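Local coordinates for protein hypothetical glycoside hydrolase (Parabacteroides distasonis, PDB 3TAW) that is of unknown function but belongs to a glycoside hydrolase-related family with a five-bladed beta-propeller fold, at residues A[261-266]-A[321-326]; A[281-286]-A[302-307]. All blocks are in the same frame, centred on the assembly; numbering follows the deposited sequence.

Contact 1. Residues A[261-266]-A[321-326]; sequences LYNGKN and TVFVEG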
loop_
_atom_site.group_PDB
_atom_site.type_symbol
_atom_site.label_atom_id
_atom_site.label_comp_id
_atom_site.label_asym_id
_atom_site.label_seq_id
_atom_site.Cartn_x
_atom_site.Cartn_y
_atom_site.Cartn_z
ATOM N N LEU A 261 -2.968 -8.230 -4.677
ATOM C CA LEU A 261 -4.105 -7.671 -3.981
ATOM C C LEU A 261 -4.201 -6.189 -4.345
ATOM O O LEU A 261 -3.203 -5.466 -4.354
ATOM C CB LEU A 261 -3.966 -7.841 -2.463
ATOM C CG LEU A 261 -4.406 -9.166 -1.834
ATOM C CD1 LEU A 261 -3.652 -10.385 -2.407
ATOM C CD2 LEU A 261 -4.268 -9.175 -0.304
ATOM N N TYR A 262 -5.410 -5.746 -4.661
ATOM C CA TYR A 262 -5.621 -4.355 -5.076
ATOM C C TYR A 262 -6.975 -3.865 -4.593
ATOM O O TYR A 262 -7.801 -4.648 -4.102
ATOM C CB TYR A 262 -5.431 -4.229 -6.593
ATOM C CG TYR A 262 -6.549 -4.800 -7.432
ATOM C CD1 TYR A 262 -6.555 -6.148 -7.809
ATOM C CD2 TYR A 262 -7.608 -4.001 -7.870
ATOM C CE1 TYR A 262 -7.560 -6.664 -8.566
ATOM C CE2 TYR A 262 -8.627 -4.521 -8.647
ATOM C CZ TYR A 262 -8.599 -5.859 -8.995
ATOM O OH TYR A 262 -9.593 -6.397 -9.757
ATOM N N ASN A 263 -7.172 -2.565 -4.722
ATOM C CA ASN A 263 -8.324 -1.848 -4.231
ATOM C C ASN A 263 -9.146 -1.285 -5.381
ATOM O O ASN A 263 -8.631 -0.526 -6.203
ATOM C CB ASN A 263 -7.818 -0.734 -3.335
ATOM C CG ASN A 263 -7.045 -1.287 -2.142
ATOM O OD1 ASN A 263 -7.647 -1.913 -1.267
ATOM N ND2 ASN A 263 -5.712 -1.101 -2.120
ATOM N N GLY A 264 -10.395 -1.701 -5.447
ATOM C CA GLY A 264 -11.316 -1.270 -6.499
ATOM C C GLY A 264 -12.261 -0.226 -5.994
ATOM O O GLY A 264 -12.884 -0.428 -4.956
ATOM N N LYS A 265 -12.401 0.879 -6.719
ATOM C CA LYS A 265 -13.415 1.864 -6.379
ATOM C C LYS A 265 -14.632 1.643 -7.291
ATOM O O LYS A 265 -14.483 1.571 -8.510
ATOM C CB LYS A 265 -12.900 3.280 -6.557
ATOM C CG LYS A 265 -13.956 4.341 -6.188
ATOM C CD LYS A 265 -13.404 5.768 -6.243
ATOM C CE LYS A 265 -14.504 6.802 -6.073
ATOM N NZ LYS A 265 -13.947 8.220 -6.130
ATOM N N ASN A 266 -15.817 1.576 -6.688
ATOM C CA ASN A 266 -17.067 1.299 -7.409
ATOM C C ASN A 266 -17.683 2.548 -8.036
ATOM O O ASN A 266 -17.981 3.530 -7.371
ATOM C CB ASN A 266 -18.056 0.615 -6.457
ATOM C CG ASN A 266 -19.183 -0.124 -7.164
ATOM O OD1 ASN A 266 -19.045 -0.580 -8.299
ATOM N ND2 ASN A 266 -20.307 -0.278 -6.462
ATOM N N THR A 321 -13.993 2.543 2.829
ATOM C CA THR A 321 -12.931 1.742 2.227
ATOM C C THR A 321 -12.553 0.577 3.143
ATOM O O THR A 321 -12.730 0.626 4.368
ATOM C CB THR A 321 -11.594 2.534 1.969
ATOM O OG1 THR A 321 -10.898 2.711 3.203
ATOM C CG2 THR A 321 -11.814 3.892 1.317
ATOM N N VAL A 322 -12.045 -0.466 2.515
ATOM C CA VAL A 322 -11.201 -1.448 3.183
ATOM C C VAL A 322 -9.966 -1.510 2.302
ATOM O O VAL A 322 -9.862 -2.337 1.375
ATOM C CB VAL A 322 -11.905 -2.818 3.419
ATOM C CG1 VAL A 322 -12.963 -2.672 4.487
ATOM C CG2 VAL A 322 -12.509 -3.430 2.137
ATOM N N PHE A 323 -9.020 -0.604 2.597
ATOM C CA PHE A 323 -7.930 -0.288 1.689
ATOM C C PHE A 323 -6.710 -1.135 2.047
ATOM O O PHE A 323 -5.958 -0.828 2.982
ATOM C CB PHE A 323 -7.606 1.212 1.744
ATOM C CG PHE A 323 -6.780 1.685 0.582
ATOM C CD1 PHE A 323 -7.371 1.981 -0.645
ATOM C CD2 PHE A 323 -5.399 1.773 0.705
ATOM C CE1 PHE A 323 -6.595 2.401 -1.719
ATOM C CE2 PHE A 323 -4.614 2.191 -0.364
ATOM C CZ PHE A 323 -5.202 2.504 -1.563
ATOM N N VAL A 324 -6.557 -2.239 1.322
ATOM C CA VAL A 324 -5.559 -3.243 1.644
ATOM C C VAL A 324 -4.183 -2.759 1.270
ATOM O O VAL A 324 -3.979 -2.257 0.184
ATOM C CB VAL A 324 -5.897 -4.621 1.031
ATOM C CG1 VAL A 324 -7.201 -5.152 1.668
ATOM C CG2 VAL A 324 -5.972 -4.547 -0.492
ATOM N N GLU A 325 -3.225 -2.898 2.193
ATOM C CA GLU A 325 -1.918 -2.259 1.971
ATOM C C GLU A 325 -0.720 -2.887 2.668
ATOM O O GLU A 325 0.420 -2.642 2.256
ATOM C CB GLU A 325 -2.046 -0.774 2.355
ATOM C CG GLU A 325 -0.840 0.101 1.992
ATOM C CD GLU A 325 -1.141 1.606 2.096
ATOM O OE1 GLU A 325 -2.324 1.990 2.018
ATOM O OE2 GLU A 325 -0.186 2.420 2.279
ATOM N N GLY A 326 -0.961 -3.645 3.747
ATOM C CA GLY A 326 0.077 -4.366 4.486
ATOM C C GLY A 326 -0.297 -5.846 4.589
ATOM O O GLY A 326 -1.448 -6.188 4.814
HETATM O O HOH W 1 -10.396 -1.676 -1.384
#

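Contact 2. Residues A[281-286]-A[302-307]; sequences YCAGQA and KPFLQP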
loop_
_atom_site.group_PDB
_atom_site.type_symbol
_atom_site.label_atom_id
_atom_site.label_comp_id
_atom_site.label_asym_id
_atom_site.label_seq_id
_atom_site.Cartn_x
_atom_site.Cartn_y
_atom_site.Cartn_z
ATOM N N TYR A 281 -14.503 1.582 -1.751
ATOM C CA TYR A 281 -13.338 0.779 -2.132
ATOM C C TYR A 281 -13.442 -0.604 -1.492
ATOM O O TYR A 281 -13.424 -0.734 -0.246
ATOM C CB TYR A 281 -12.044 1.443 -1.678
ATOM C CG TYR A 281 -11.579 2.702 -2.387
ATOM C CD1 TYR A 281 -12.291 3.891 -2.298
ATOM C CD2 TYR A 281 -10.357 2.730 -3.049
ATOM C CE1 TYR A 281 -11.831 5.065 -2.903
ATOM C CE2 TYR A 281 -9.890 3.882 -3.652
ATOM C CZ TYR A 281 -10.609 5.053 -3.561
ATOM O OH TYR A 281 -10.127 6.193 -4.138
ATOM N N CYS A 282 -13.536 -1.631 -2.336
ATOM C CA CYS A 282 -13.565 -3.026 -1.914
ATOM C C CYS A 282 -12.360 -3.695 -2.547
ATOM O O CYS A 282 -11.973 -3.330 -3.640
ATOM C CB CYS A 282 -14.834 -3.708 -2.401
ATOM S SG CYS A 282 -16.370 -2.907 -1.854
ATOM N N ALA A 283 -11.792 -4.687 -1.871
ATOM C CA ALA A 283 -10.525 -5.233 -2.301
ATOM C C ALA A 283 -10.685 -6.439 -3.221
ATOM O O ALA A 283 -11.467 -7.325 -2.944
ATOM C CB ALA A 283 -9.665 -5.596 -1.049
ATOM N N GLY A 284 -9.888 -6.463 -4.288
ATOM C CA GLY A 284 -9.868 -7.561 -5.257
ATOM C C GLY A 284 -8.495 -8.205 -5.370
ATOM O O GLY A 284 -7.555 -7.848 -4.662
ATOM N N GLN A 285 -8.387 -9.190 -6.255
ATOM C CA GLN A 285 -7.105 -9.837 -6.533
ATOM C C GLN A 285 -6.963 -10.157 -7.995
ATOM O O GLN A 285 -7.928 -10.508 -8.659
ATOM C CB GLN A 285 -6.906 -11.119 -5.695
ATOM C CG GLN A 285 -6.964 -10.837 -4.187
ATOM C CD GLN A 285 -6.625 -12.015 -3.334
ATOM O OE1 GLN A 285 -5.943 -12.956 -3.775
ATOM N NE2 GLN A 285 -7.052 -11.957 -2.071
ATOM N N ALA A 286 -5.748 -9.995 -8.496
ATOM C CA ALA A 286 -5.389 -10.398 -9.845
ATOM C C ALA A 286 -4.252 -11.405 -9.786
ATOM O O ALA A 286 -3.522 -11.469 -8.798
ATOM C CB ALA A 286 -4.983 -9.197 -10.680
ATOM N N LYS A 302 -15.692 -10.667 -7.810
ATOM C CA LYS A 302 -16.260 -9.985 -6.647
ATOM C C LYS A 302 -15.152 -9.770 -5.617
ATOM O O LYS A 302 -14.188 -10.544 -5.566
ATOM C CB LYS A 302 -17.356 -10.832 -6.017
ATOM C CG LYS A 302 -18.565 -11.059 -6.921
ATOM C CD LYS A 302 -19.625 -11.874 -6.231
ATOM C CE LYS A 302 -20.614 -12.398 -7.246
ATOM N NZ LYS A 302 -21.793 -13.044 -6.599
ATOM N N PRO A 303 -15.287 -8.727 -4.793
ATOM C CA PRO A 303 -14.229 -8.427 -3.826
ATOM C C PRO A 303 -14.110 -9.505 -2.749
ATOM O O PRO A 303 -15.103 -10.160 -2.421
ATOM C CB PRO A 303 -14.673 -7.096 -3.216
ATOM C CG PRO A 303 -16.138 -7.019 -3.443
ATOM C CD PRO A 303 -16.417 -7.792 -4.691
ATOM N N PHE A 304 -12.905 -9.695 -2.227
ATOM C CA PHE A 304 -12.666 -10.680 -1.166
ATOM C C PHE A 304 -12.786 -9.993 0.196
ATOM O O PHE A 304 -12.818 -10.665 1.205
ATOM C CB PHE A 304 -11.322 -11.377 -1.293
ATOM C CG PHE A 304 -10.146 -10.527 -0.936
ATOM C CD1 PHE A 304 -9.585 -9.675 -1.857
ATOM C CD2 PHE A 304 -9.578 -10.597 0.319
ATOM C CE1 PHE A 304 -8.509 -8.879 -1.523
ATOM C CE2 PHE A 304 -8.486 -9.823 0.658
ATOM C CZ PHE A 304 -7.944 -8.959 -0.272
ATOM N N LEU A 305 -12.866 -8.669 0.199
ATOM C CA LEU A 305 -13.049 -7.882 1.427
ATOM C C LEU A 305 -13.853 -6.639 1.059
ATOM O O LEU A 305 -13.557 -6.009 0.058
ATOM C CB LEU A 305 -11.699 -7.471 1.996
ATOM C CG LEU A 305 -11.638 -6.932 3.436
ATOM C CD1 LEU A 305 -11.859 -8.060 4.453
ATOM C CD2 LEU A 305 -10.275 -6.249 3.683
ATOM N N GLN A 306 -14.859 -6.293 1.861
ATOM C CA GLN A 306 -15.678 -5.107 1.600
ATOM C C GLN A 306 -16.014 -4.413 2.920
ATOM O O GLN A 306 -15.973 -5.052 3.975
ATOM C CB GLN A 306 -16.974 -5.484 0.849
ATOM C CG GLN A 306 -17.966 -6.299 1.668
ATOM C CD GLN A 306 -19.308 -6.510 0.955
ATOM O OE1 GLN A 306 -19.686 -7.641 0.698
ATOM N NE2 GLN A 306 -20.010 -5.434 0.634
ATOM N N PRO A 307 -16.301 -3.103 2.867
ATOM C CA PRO A 307 -16.694 -2.421 4.110
ATOM C C PRO A 307 -17.906 -3.088 4.760
ATOM O O PRO A 307 -18.937 -3.312 4.103
ATOM C CB PRO A 307 -16.993 -1.006 3.654
ATOM C CG PRO A 307 -16.137 -0.817 2.456
ATOM C CD PRO A 307 -16.193 -2.150 1.744
#

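Contact 1. Residues A[261-266]-A[321-326]
N263 reaches across from strand 261-265 and grips the backbone of V324 with both ends of its side-chain amide. Its CG stands opposite the carbonyl carbon and beside the backbone N (chi1 -61°), which directs the amide toward strand 322-326. The V324 N to N263 OD1 bond measures 2.8 Å, its donor somewhat tilted from the carbonyl plane. The return bond, N263 ND2 to V324 O, is 3.1 Å long and nearly straight at 179°; it lies in the amide plane of N263 and uses a lone pair of the V324 carbonyl. One asparagine thus satisfies both polar backbone atoms of V324, and the two bonds fix the amide's rotation. So held, the amide lies almost flat over one face of the F323 ring, the planes 13° apart, with N263 ND2 3.5 Å above the ring centre. N263 OD1 also takes a bond from a water that donates to V322 O as well. The strand axes come no nearer than 6.5 Å and run roughly antiparallel; between 261-266 and 321-326 no backbone-to-backbone bond forms. N263 ND2 adds a weak bond to E246 O on strand 244-254, while V324 packs on P249 of that strand and on L336 and Y338 of strand 333-340.

Contact 2. Residues A[281-286]-A[302-307]
F304 carries its CG between the backbone N and the carbonyl carbon (chi1 73°), while Q285 directs CG opposite its own carbonyl carbon (chi1 -59°) and then runs extended; together these torsions bring ring and amide into contact. The backbones join through a single antiparallel beta bridge, the hydrogen-bonded pair A283 and L305, by which the loop 302-307 borders strand 281-286 of a propeller sheet. Its evidence is the bond from A283 N to L305 O, 2.9 Å, accompanied by one from F304 N to A283 O, also 2.9 Å. With its N and O both engaged, A283 turns its methyl against the ring, CB lying 3.5 Å from F304 CE1. The ring itself is enclosed from several directions. Q285 stands its amide nearly upright on one face, the planes 84° apart, with NE2 3.3 Å above the ring centre. Q285 NE2 is hydrogen-bonded to L14 O, which helps to position it over the ring. L305 CB covers the opposite face, offset toward the rim, and G284 O sits at the edge near the ring plane, 3.4 Å from F304 CE1. Two prolines bracket C282: P307 offers CD to the sulfur, 3.7 Å from C282 SG, and P303 presses CB against C282 CB at 3.5 Å, tighter than usual for two carbons.

In the fold
Contacts 1 and 2 lie about 6 Å apart, centre to centre, and meet in one sheet, where their strands 257-265 and 281-288 are antiparallel neighbours. Two probable backbone hydrogen bonds tie them: Y262 O to G284 N at 2.8 Å and G264 N to C282 O at 2.9 Å. Along the chain, contact 2 is nested within the loop that contact 1 closes. Side chains join them too: L261 CD1 packs 3.5 Å from Q285 CD, and A283 and L305 both touch V324. An unknown ligand, probably from the crystallisation liquor, is modelled about 4 Å from the F323 side chain, and one is likewise about 4 Å from that of Y281; such molecules can mark a pocket. The magnesium site is elsewhere, at N355 and F356.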